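Long-range contacts in 2-Keto-3-deoxy-(6-phospho-)gluconate aldolase (PDB 2R91), which is an archaeal aldolase of the dihydrodipicolinate synthetase family that folds as a TIM barrel with extra C-terminal helices: residues A91-S96 against P124-N129; Y239-Y244 against G256-P261. One frame throughout, in Å; residues are numbered along the deposited sequence.

Following the chain from the N terminus shows how a closed barrel is built by local joins and then finished by helices. Interaction 1 comes first: segment 91-96 is rejoined by 124-129 after 27 residues, 14 of them in helix 107-120, closing one beta-alpha-beta unit in the barrel wall. The chain then adds strands 149-154, 173-176 and 192-193 before interaction 2 opens. There the loop 256-261 folds back on helix 239-251, with 11 residues between the segments. The two loops follow in series and neither nest nor cross. Interaction 1 and interaction 2 lie on opposite sides of the chain's centre and do not touch.

Interaction 1: A91-S96 against P124-N129; sequences AEAVAS and PVFLYN. With SO4 (sulfate ion), chain E.
The methyl group of Ala93 overlaps the Phe126 ring obliquely, with CB 3.7 Å from CE1. Phe126 sets this up by holding CG anti to its carbonyl carbon (chi1 -80°), which lays the ring back past Ala95 to Ala93. Ala95 CB sits 3.7 Å from Phe126 CB, and Ile68 of the neighbouring strand completes this apolar patch. On the other face Val94 CG2 meets Val125 CG2 at 3.8 Å, while Leu127 and Ser96 pack under helix 107-120, where Ser96 OG is hydrogen-bonded to Tyr113 OH. Four backbone hydrogen bonds join the strands in parallel register. The shortest, Phe126 N to Val94 O at 2.8 Å, lies in the carbonyl plane; at the far end Tyr128 N approaches Ser96 O from 53° above the Ser96 carbonyl plane. Tyr128 keeps CB 3.6 Å from Ser96 O, but its ring leads away to a sulfate ion, probably from the crystallisation liquor. Its hydroxyl donates to sulfate O1 over a very short, and so doubtful, modelled distance; Thr42, Lys153 and Thr155 also bind the ion. Adjacent parallel strands joined through helix 107-120 form the right-handed beta-alpha-beta unit repeated round a TIM barrel.

Interaction 2: Y239-Y244 against G256-P261; sequences YAAAVY and GEPRGP
Pro258 presses its ring onto one face of Tyr244, the closely packed half of this contact. The proline CD lies 3.7 Å from the centroid of the Tyr244 ring and only 13° off its normal, a CH-pi contact made almost squarely over the centre. Beside it the peptide joining Glu257 to Pro258 runs across the same face, tilted by less than 20° from the aromatic plane: Glu257 C comes within 3.3 Å of Tyr244 CE1. Pro258 N is nearly as close, 3.4 Å from Tyr244 CZ. Gly256 O, 3.4 Å from Tyr244 CD1, reaches the ring obliquely. The tyrosine is turned to receive them by a chi1 of -70°, which sets CG beside its own backbone N and brings the ring edge up to the carbonyl of Ala240, one helical turn earlier. Its hydroxyl is hydrogen-bonded to the carbonyl oxygen of Thr9, so the polar end of a buried side chain is satisfied. The helix involved, 239-251, belongs to the helices that follow the eight-fold barrel proper, after helix 202-213, the C-terminal addition familiar in this family, and the loop 256-261 leads from it toward helix 267-276. Away from the ring the fit slackens. Ala241 merely brushes the proline, its CB 4.1 Å from Pro258 CG, and the same alanine also packs against Gln109 of the second subunit, which the loop goes on to meet at Gly260. On the more open side, the side chain of partly exposed Glu257 sets out away from the helix and rests on Pro264.

Interaction 1: A91-S96 against P124-N129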
ATOM      1  N   ALA A  91     -16.443 -23.295 -25.432  1.00 23.26           N
ATOM      2  CA  ALA A  91     -15.335 -22.857 -24.570  1.00 23.08           C
ATOM      3  C   ALA A  91     -14.996 -23.996 -23.650  1.00 22.99           C
ATOM      4  O   ALA A  91     -15.894 -24.659 -23.111  1.00 23.03           O
ATOM      5  CB  ALA A  91     -15.749 -21.635 -23.728  1.00 21.24           C
ATOM      6  N   GLU A  92     -13.717 -24.207 -23.390  1.00 21.91           N
ATOM      7  CA  GLU A  92     -13.364 -25.308 -22.530  1.00 24.40           C
ATOM      8  C   GLU A  92     -13.533 -24.934 -21.053  1.00 22.45           C
ATOM      9  O   GLU A  92     -13.681 -25.798 -20.182  1.00 21.08           O
ATOM     10  CB  GLU A  92     -11.973 -25.855 -22.889  1.00 26.84           C
ATOM     11  CG  GLU A  92     -10.808 -25.164 -22.281  1.00 29.22           C
ATOM     12  CD  GLU A  92      -9.479 -25.903 -22.585  1.00 30.36           C
ATOM     13  OE1 GLU A  92      -9.336 -26.517 -23.673  1.00 30.64           O
ATOM     14  OE2 GLU A  92      -8.584 -25.835 -21.720  1.00 32.35           O
ATOM     15  N   ALA A  93     -13.556 -23.635 -20.773  1.00 20.10           N
ATOM     16  CA  ALA A  93     -13.748 -23.163 -19.405  1.00 19.87           C
ATOM     17  C   ALA A  93     -14.217 -21.710 -19.454  1.00 17.83           C
ATOM     18  O   ALA A  93     -14.083 -21.057 -20.479  1.00 17.39           O
ATOM     19  CB  ALA A  93     -12.418 -23.268 -18.590  1.00 20.56           C
ATOM     20  N   VAL A  94     -14.764 -21.210 -18.355  1.00 17.62           N
ATOM     21  CA  VAL A  94     -14.941 -19.752 -18.227  1.00 19.06           C
ATOM     22  C   VAL A  94     -14.120 -19.277 -17.035  1.00 19.80           C
ATOM     23  O   VAL A  94     -13.828 -20.068 -16.145  1.00 20.62           O
ATOM     24  CB  VAL A  94     -16.413 -19.351 -17.999  1.00 19.86           C
ATOM     25  CG1 VAL A  94     -17.250 -19.643 -19.290  1.00 20.40           C
ATOM     26  CG2 VAL A  94     -16.990 -20.085 -16.795  1.00 20.30           C
ATOM     27  N   ALA A  95     -13.754 -17.992 -17.017  1.00 19.09           N
ATOM     28  CA  ALA A  95     -13.014 -17.426 -15.893  1.00 18.26           C
ATOM     29  C   ALA A  95     -13.717 -16.162 -15.460  1.00 17.65           C
ATOM     30  O   ALA A  95     -14.429 -15.553 -16.255  1.00 18.09           O
ATOM     31  CB  ALA A  95     -11.570 -17.112 -16.300  1.00 17.67           C
ATOM     32  N   SER A  96     -13.509 -15.746 -14.219  1.00 17.11           N
ATOM     33  CA  SER A  96     -13.978 -14.422 -13.798  1.00 16.27           C
ATOM     34  C   SER A  96     -13.022 -13.742 -12.830  1.00 17.07           C
ATOM     35  O   SER A  96     -12.510 -14.370 -11.895  1.00 16.69           O
ATOM     36  CB  SER A  96     -15.395 -14.473 -13.150  1.00 16.92           C
ATOM     37  OG  SER A  96     -15.871 -13.145 -12.953  1.00 16.97           O
ATOM     38  N   PRO A 124     -15.553 -26.134 -16.337  1.00 25.69           N
ATOM     39  CA  PRO A 124     -14.794 -25.592 -15.201  1.00 25.86           C
ATOM     40  C   PRO A 124     -14.875 -24.059 -15.124  1.00 24.62           C
ATOM     41  O   PRO A 124     -14.847 -23.381 -16.158  1.00 23.41           O
ATOM     42  CB  PRO A 124     -13.353 -26.001 -15.513  1.00 25.68           C
ATOM     43  CG  PRO A 124     -13.480 -27.188 -16.427  1.00 27.76           C
ATOM     44  CD  PRO A 124     -14.696 -26.894 -17.264  1.00 26.46           C
ATOM     45  N   VAL A 125     -15.016 -23.547 -13.915  1.00 22.48           N
ATOM     46  CA  VAL A 125     -14.932 -22.116 -13.659  1.00 22.78           C
ATOM     47  C   VAL A 125     -13.559 -21.788 -13.033  1.00 22.87           C
ATOM     48  O   VAL A 125     -13.164 -22.411 -12.041  1.00 22.29           O
ATOM     49  CB  VAL A 125     -16.066 -21.660 -12.714  1.00 22.15           C
ATOM     50  CG1 VAL A 125     -15.858 -20.205 -12.246  1.00 22.36           C
ATOM     51  CG2 VAL A 125     -17.438 -21.821 -13.417  1.00 22.47           C
ATOM     52  N   PHE A 126     -12.846 -20.834 -13.636  1.00 22.36           N
ATOM     53  CA  PHE A 126     -11.516 -20.387 -13.154  1.00 22.23           C
ATOM     54  C   PHE A 126     -11.648 -19.106 -12.382  1.00 21.47           C
ATOM     55  O   PHE A 126     -12.411 -18.195 -12.781  1.00 20.20           O
ATOM     56  CB  PHE A 126     -10.579 -20.085 -14.336  1.00 24.51           C
ATOM     57  CG  PHE A 126      -9.937 -21.301 -14.963  1.00 26.46           C
ATOM     58  CD1 PHE A 126     -10.653 -22.470 -15.180  1.00 27.34           C
ATOM     59  CD2 PHE A 126      -8.614 -21.258 -15.351  1.00 27.97           C
ATOM     60  CE1 PHE A 126     -10.044 -23.581 -15.771  1.00 29.07           C
ATOM     61  CE2 PHE A 126      -7.998 -22.373 -15.952  1.00 27.90           C
ATOM     62  CZ  PHE A 126      -8.705 -23.509 -16.169  1.00 27.21           C
ATOM     63  N   LEU A 127     -10.894 -18.989 -11.295  1.00 19.60           N
ATOM     64  CA  LEU A 127     -10.699 -17.692 -10.684  1.00 18.24           C
ATOM     65  C   LEU A 127      -9.634 -16.942 -11.491  1.00 19.52           C
ATOM     66  O   LEU A 127      -8.575 -17.489 -11.792  1.00 19.27           O
ATOM     67  CB  LEU A 127     -10.295 -17.851  -9.214  1.00 17.73           C
ATOM     68  CG  LEU A 127      -9.642 -16.614  -8.570  1.00 19.20           C
ATOM     69  CD1 LEU A 127     -10.601 -15.438  -8.357  1.00 17.18           C
ATOM     70  CD2 LEU A 127      -8.928 -17.028  -7.259  1.00 18.18           C
ATOM     71  N   TYR A 128      -9.934 -15.713 -11.895  1.00 18.20           N
ATOM     72  CA  TYR A 128      -8.951 -14.837 -12.520  1.00 19.01           C
ATOM     73  C   TYR A 128      -8.667 -13.736 -11.504  1.00 19.50           C
ATOM     74  O   TYR A 128      -9.463 -12.796 -11.323  1.00 18.97           O
ATOM     75  CB  TYR A 128      -9.480 -14.280 -13.861  1.00 17.91           C
ATOM     76  CG  TYR A 128      -8.649 -13.187 -14.541  1.00 18.09           C
ATOM     77  CD1 TYR A 128      -7.252 -13.075 -14.344  1.00 17.64           C
ATOM     78  CD2 TYR A 128      -9.254 -12.300 -15.418  1.00 16.72           C
ATOM     79  CE1 TYR A 128      -6.520 -12.058 -14.979  1.00 19.04           C
ATOM     80  CE2 TYR A 128      -8.547 -11.296 -16.052  1.00 17.64           C
ATOM     81  CZ  TYR A 128      -7.181 -11.180 -15.852  1.00 18.49           C
ATOM     82  OH  TYR A 128      -6.531 -10.168 -16.515  1.00 17.44           O
ATOM     83  N   ASN A 129      -7.529 -13.881 -10.825  1.00 19.07           N
ATOM     84  CA  ASN A 129      -7.141 -13.027  -9.722  1.00 18.36           C
ATOM     85  C   ASN A 129      -6.126 -11.995 -10.235  1.00 18.24           C
ATOM     86  O   ASN A 129      -5.197 -12.341 -10.963  1.00 18.95           O
ATOM     87  CB  ASN A 129      -6.551 -13.919  -8.600  1.00 19.38           C
ATOM     88  CG  ASN A 129      -6.339 -13.175  -7.280  1.00 20.13           C
ATOM     89  OD1 ASN A 129      -5.203 -13.066  -6.783  1.00 21.74           O
ATOM     90  ND2 ASN A 129      -7.413 -12.713  -6.691  1.00 17.70           N
TER
HETATM   91  S   SO4 E   1      -3.806 -10.240 -18.323  1.00 36.51           S
HETATM   92  O1  SO4 E   1      -4.125 -10.501 -16.894  1.00 30.51           O
HETATM   93  O2  SO4 E   1      -2.721 -11.202 -18.636  1.00 36.11           O
HETATM   94  O3  SO4 E   1      -4.911 -10.240 -19.266  1.00 33.32           O
HETATM   95  O4  SO4 E   1      -3.271  -8.870 -18.522  1.00 37.37           O

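Interaction 2: Y239-Y244 against G256-P261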
ATOM      1  N   TYR A 239       1.122   0.573 -21.352  1.00 17.81           N
ATOM      2  CA  TYR A 239       1.341  -0.819 -21.731  1.00 17.94           C
ATOM      3  C   TYR A 239       0.182  -1.385 -22.556  1.00 17.84           C
ATOM      4  O   TYR A 239       0.401  -2.014 -23.583  1.00 17.69           O
ATOM      5  CB  TYR A 239       1.571  -1.704 -20.503  1.00 17.30           C
ATOM      6  CG  TYR A 239       1.977  -3.082 -20.955  1.00 18.84           C
ATOM      7  CD1 TYR A 239       3.228  -3.284 -21.516  1.00 18.43           C
ATOM      8  CD2 TYR A 239       1.086  -4.169 -20.882  1.00 18.34           C
ATOM      9  CE1 TYR A 239       3.620  -4.525 -21.985  1.00 18.74           C
ATOM     10  CE2 TYR A 239       1.469  -5.428 -21.335  1.00 19.84           C
ATOM     11  CZ  TYR A 239       2.745  -5.591 -21.888  1.00 18.43           C
ATOM     12  OH  TYR A 239       3.149  -6.801 -22.360  1.00 18.32           O
ATOM     13  N   ALA A 240      -1.045  -1.156 -22.097  1.00 18.21           N
ATOM     14  CA  ALA A 240      -2.238  -1.821 -22.708  1.00 18.70           C
ATOM     15  C   ALA A 240      -2.390  -1.433 -24.174  1.00 18.21           C
ATOM     16  O   ALA A 240      -2.610  -2.292 -25.041  1.00 19.16           O
ATOM     17  CB  ALA A 240      -3.513  -1.481 -21.896  1.00 18.30           C
ATOM     18  N   ALA A 241      -2.188  -0.150 -24.478  1.00 18.38           N
ATOM     19  CA  ALA A 241      -2.138   0.302 -25.886  1.00 16.75           C
ATOM     20  C   ALA A 241      -0.900  -0.176 -26.652  1.00 18.28           C
ATOM     21  O   ALA A 241      -0.959  -0.493 -27.857  1.00 17.02           O
ATOM     22  CB  ALA A 241      -2.262   1.822 -25.967  1.00 15.73           C
ATOM     23  N   ALA A 242       0.242  -0.227 -25.968  1.00 17.58           N
ATOM     24  CA  ALA A 242       1.489  -0.629 -26.607  1.00 17.29           C
ATOM     25  C   ALA A 242       1.493  -2.092 -27.083  1.00 17.61           C
ATOM     26  O   ALA A 242       2.145  -2.422 -28.077  1.00 17.79           O
ATOM     27  CB  ALA A 242       2.729  -0.341 -25.638  1.00 17.54           C
ATOM     28  N   VAL A 243       0.737  -2.959 -26.400  1.00 17.59           N
ATOM     29  CA  VAL A 243       0.693  -4.381 -26.757  1.00 17.99           C
ATOM     30  C   VAL A 243       0.355  -4.537 -28.251  1.00 18.10           C
ATOM     31  O   VAL A 243       0.947  -5.378 -28.952  1.00 18.21           O
ATOM     32  CB  VAL A 243      -0.332  -5.170 -25.853  1.00 17.54           C
ATOM     33  CG1 VAL A 243      -0.596  -6.598 -26.400  1.00 17.79           C
ATOM     34  CG2 VAL A 243       0.128  -5.255 -24.413  1.00 16.44           C
ATOM     35  N   TYR A 244      -0.575  -3.708 -28.736  1.00 17.68           N
ATOM     36  CA  TYR A 244      -1.028  -3.762 -30.134  1.00 18.04           C
ATOM     37  C   TYR A 244       0.099  -3.396 -31.089  1.00 19.72           C
ATOM     38  O   TYR A 244       0.300  -4.060 -32.125  1.00 18.92           O
ATOM     39  CB  TYR A 244      -2.142  -2.735 -30.359  1.00 18.48           C
ATOM     40  CG  TYR A 244      -3.455  -3.044 -29.695  1.00 17.73           C
ATOM     41  CD1 TYR A 244      -4.532  -3.590 -30.444  1.00 16.90           C
ATOM     42  CD2 TYR A 244      -3.658  -2.758 -28.328  1.00 17.66           C
ATOM     43  CE1 TYR A 244      -5.767  -3.862 -29.817  1.00 16.62           C
ATOM     44  CE2 TYR A 244      -4.879  -3.034 -27.697  1.00 16.46           C
ATOM     45  CZ  TYR A 244      -5.944  -3.568 -28.474  1.00 17.62           C
ATOM     46  OH  TYR A 244      -7.168  -3.822 -27.850  1.00 18.41           O
ATOM     47  N   GLY A 256      -4.984  -3.885 -35.213  1.00 24.73           N
ATOM     48  CA  GLY A 256      -6.104  -3.056 -34.746  1.00 24.09           C
ATOM     49  C   GLY A 256      -5.683  -2.166 -33.582  1.00 25.29           C
ATOM     50  O   GLY A 256      -4.489  -1.883 -33.408  1.00 24.00           O
ATOM     51  N   GLU A 257      -6.661  -1.782 -32.757  1.00 23.60           N
ATOM     52  CA  GLU A 257      -6.526  -0.692 -31.780  1.00 23.94           C
ATOM     53  C   GLU A 257      -7.354  -1.017 -30.567  1.00 20.46           C
ATOM     54  O   GLU A 257      -8.342  -1.769 -30.675  1.00 19.94           O
ATOM     55  CB  GLU A 257      -7.147   0.592 -32.340  1.00 27.56           C
ATOM     56  CG  GLU A 257      -6.454   1.189 -33.491  1.00 33.19           C
ATOM     57  CD  GLU A 257      -7.039   2.535 -33.822  1.00 35.18           C
ATOM     58  OE1 GLU A 257      -8.289   2.680 -33.810  1.00 36.37           O
ATOM     59  OE2 GLU A 257      -6.229   3.462 -34.061  1.00 39.19           O
ATOM     60  N   PRO A 258      -6.984  -0.444 -29.407  1.00 20.50           N
ATOM     61  CA  PRO A 258      -7.865  -0.474 -28.232  1.00 18.80           C
ATOM     62  C   PRO A 258      -8.901   0.666 -28.362  1.00 19.58           C
ATOM     63  O   PRO A 258      -9.056   1.229 -29.443  1.00 20.15           O
ATOM     64  CB  PRO A 258      -6.898  -0.233 -27.061  1.00 18.84           C
ATOM     65  CG  PRO A 258      -5.817   0.660 -27.676  1.00 18.50           C
ATOM     66  CD  PRO A 258      -5.685   0.229 -29.123  1.00 19.50           C
ATOM     67  N   ARG A 259      -9.648   0.943 -27.308  1.00 19.37           N
ATOM     68  CA  ARG A 259     -10.671   1.999 -27.340  1.00 18.68           C
ATOM     69  C   ARG A 259     -10.581   2.853 -26.073  1.00 18.76           C
ATOM     70  O   ARG A 259     -10.403   2.326 -24.964  1.00 16.81           O
ATOM     71  CB  ARG A 259     -12.076   1.371 -27.485  1.00 18.64           C
ATOM     72  CG  ARG A 259     -13.273   2.337 -27.400  1.00 18.99           C
ATOM     73  CD  ARG A 259     -14.638   1.608 -27.587  1.00 19.51           C
ATOM     74  NE  ARG A 259     -14.908   0.626 -26.525  1.00 18.59           N
ATOM     75  CZ  ARG A 259     -15.823  -0.338 -26.633  1.00 20.00           C
ATOM     76  NH1 ARG A 259     -16.579  -0.423 -27.752  1.00 17.12           N
ATOM     77  NH2 ARG A 259     -15.997  -1.201 -25.628  1.00 19.25           N
ATOM     78  N   GLY A 260     -10.724   4.168 -26.261  1.00 18.64           N
ATOM     79  CA  GLY A 260     -10.956   5.146 -25.173  1.00 19.86           C
ATOM     80  C   GLY A 260     -11.585   4.505 -23.964  1.00 20.41           C
ATOM     81  O   GLY A 260     -12.705   4.015 -24.146  1.00 20.05           O
ATOM     82  N   PRO A 261     -11.217   4.997 -22.775  1.00 20.60           N
ATOM     83  CA  PRO A 261      -9.990   5.444 -22.077  1.00 21.47           C
ATOM     84  C   PRO A 261      -8.649   4.785 -22.386  1.00 19.83           C
ATOM     85  O   PRO A 261      -7.622   5.410 -22.148  1.00 20.67           O
ATOM     86  CB  PRO A 261     -10.369   5.423 -20.575  1.00 21.14           C
ATOM     87  CG  PRO A 261     -11.321   4.320 -20.489  1.00 22.59           C
ATOM     88  CD  PRO A 261     -12.181   4.500 -21.774  1.00 21.70           C
TER